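Local structure of endoribonuclease MazF3 (Mycobacterium tuberculosis, 5UCT) at residues R40-A43 against T44-P47. The protein is the toxin of a type II toxin-antitoxin system, an endoribonuclease that cleaves mRNA and 23S rRNA, predominantly after the first two uridines of UUCCU. Residues are numbered along the deposited sequence; the frame is centred on the assembly and turned at random.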
ATOM      1  N   ARG A  40      -9.371   0.996 -16.233  1.00 86.98           N
ATOM      2  CA  ARG A  40      -9.913   2.342 -16.128  1.00 87.55           C
ATOM      3  C   ARG A  40      -9.031   3.408 -16.761  1.00 88.82           C
ATOM      4  O   ARG A  40      -9.457   4.565 -16.848  1.00 90.60           O
ATOM      5  CB  ARG A  40     -10.166   2.699 -14.655  1.00 83.71           C
ATOM      6  CG  ARG A  40     -11.331   1.941 -14.036  1.00 84.76           C
ATOM      7  CD  ARG A  40     -11.592   2.369 -12.603  1.00 84.56           C
ATOM      8  NE  ARG A  40     -12.905   1.923 -12.143  1.00 88.67           N
ATOM      9  CZ  ARG A  40     -13.147   0.727 -11.614  1.00 90.82           C
ATOM     10  NH1 ARG A  40     -12.164  -0.151 -11.473  1.00 89.64           N
ATOM     11  NH2 ARG A  40     -14.375   0.411 -11.226  1.00 93.42           N
ATOM     12  N   GLY A  41      -7.832   3.056 -17.213  1.00 88.00           N
ATOM     13  CA  GLY A  41      -6.959   4.038 -17.832  1.00 88.72           C
ATOM     14  C   GLY A  41      -6.340   5.024 -16.866  1.00 85.30           C
ATOM     15  O   GLY A  41      -6.162   6.198 -17.212  1.00 85.60           O
ATOM     16  N   LEU A  42      -6.009   4.579 -15.663  1.00 82.08           N
ATOM     17  CA  LEU A  42      -5.335   5.411 -14.680  1.00 80.06           C
ATOM     18  C   LEU A  42      -3.828   5.204 -14.772  1.00 79.64           C
ATOM     19  O   LEU A  42      -3.355   4.130 -15.152  1.00 80.02           O
ATOM     20  CB  LEU A  42      -5.825   5.088 -13.266  1.00 76.90           C
ATOM     21  CG  LEU A  42      -7.290   5.419 -12.964  1.00 77.81           C
ATOM     22  CD1 LEU A  42      -7.749   4.795 -11.648  1.00 74.65           C
ATOM     23  CD2 LEU A  42      -7.500   6.926 -12.942  1.00 79.49           C
ATOM     24  N   ALA A  43      -3.074   6.248 -14.425  1.00 78.77           N
ATOM     25  CA  ALA A  43      -1.621   6.126 -14.405  1.00 75.26           C
ATOM     26  C   ALA A  43      -1.152   5.099 -13.384  1.00 71.62           C
ATOM     27  O   ALA A  43      -0.079   4.507 -13.551  1.00 71.08           O
ATOM     28  CB  ALA A  43      -0.980   7.483 -14.123  1.00 74.01           C
ATOM     29  N   THR A  44      -1.924   4.886 -12.319  1.00 70.40           N
ATOM     30  CA  THR A  44      -1.545   3.973 -11.247  1.00 66.34           C
ATOM     31  C   THR A  44      -1.822   2.515 -11.586  1.00 65.91           C
ATOM     32  O   THR A  44      -1.839   1.674 -10.682  1.00 63.40           O
ATOM     33  CB  THR A  44      -2.271   4.346  -9.952  1.00 64.18           C
ATOM     34  OG1 THR A  44      -3.669   4.046 -10.082  1.00 65.05           O
ATOM     35  CG2 THR A  44      -2.112   5.832  -9.671  1.00 66.04           C
ATOM     36  N   GLU A  45      -2.040   2.197 -12.857  1.00 72.66           N
ATOM     37  CA  GLU A  45      -2.292   0.835 -13.295  1.00 75.22           C
ATOM     38  C   GLU A  45      -1.078   0.298 -14.042  1.00 76.89           C
ATOM     39  O   GLU A  45      -0.350   1.048 -14.700  1.00 79.10           O
ATOM     40  CB  GLU A  45      -3.534   0.770 -14.188  1.00 78.88           C
ATOM     41  CG  GLU A  45      -4.810   1.266 -13.520  1.00 80.18           C
ATOM     42  CD  GLU A  45      -5.980   1.341 -14.482  1.00 86.70           C
ATOM     43  OE1 GLU A  45      -5.745   1.353 -15.709  1.00 90.79           O
ATOM     44  OE2 GLU A  45      -7.135   1.383 -14.011  1.00 87.39           O
ATOM     45  N   VAL A  46      -0.859  -1.013 -13.929  1.00 77.47           N
ATOM     46  CA  VAL A  46       0.216  -1.698 -14.628  1.00 81.12           C
ATOM     47  C   VAL A  46      -0.398  -2.843 -15.423  1.00 86.49           C
ATOM     48  O   VAL A  46      -1.036  -3.725 -14.837  1.00 87.03           O
ATOM     49  CB  VAL A  46       1.302  -2.227 -13.678  1.00 77.75           C
ATOM     50  CG1 VAL A  46       2.408  -2.913 -14.466  1.00 80.37           C
ATOM     51  CG2 VAL A  46       1.875  -1.094 -12.840  1.00 72.49           C
ATOM     52  N   PRO A  47      -0.251  -2.879 -16.744  1.00 91.17           N
ATOM     53  CA  PRO A  47      -0.921  -3.919 -17.533  1.00 96.07           C
ATOM     54  C   PRO A  47      -0.300  -5.292 -17.323  1.00 99.40           C
ATOM     55  O   PRO A  47       0.923  -5.441 -17.250  1.00 97.63           O
ATOM     56  CB  PRO A  47      -0.738  -3.444 -18.981  1.00 99.38           C
ATOM     57  CG  PRO A  47      -0.375  -1.991 -18.878  1.00 97.59           C
ATOM     58  CD  PRO A  47       0.382  -1.860 -17.597  1.00 93.12           C
TER
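A type I beta turn from Leu42 to Glu45 ends the loop that follows strand 29-36 and leads the chain into strand 45-48 of this MazF-family, SH3-like toxin fold. The turn is closed by Glu45 N bonding to Leu42 O at 3.3 Å. From there the Glu45 side chain reaches back along the loop, and its carboxylate gathers three successive backbone amides. OE2 accepts the N-H of Arg40 at 3.2 Å through its syn lone pair. OE1 takes weak bonds from Gly41 N, at 3.1 Å, and Leu42 N, so both oxygens are engaged and the carboxylate is tethered to the loop backbone. With CG anti to the carbonyl carbon (chi1 -59°) and the chain extended beyond it, Glu45 reaches these amides; Gly41 sits at a positive phi of 73°, a conformation that favours glycine. The Leu42 side chain lies slantwise against that of Glu45, its CB 3.9 Å from Glu45 CD. Thr44 is buried: its OG1 is hydrogen-bonded to Asp63 OD2, its side chain touches Ala95 of helix 85-96, and it also packs on Arg20 of the second subunit. The Arg40 guanidinium is carried off from the carboxylate, with NH1 5.8 Å from Glu45 OE2 and not in contact with it, whereas Arg40 CB lies 3.4 Å from that same oxygen.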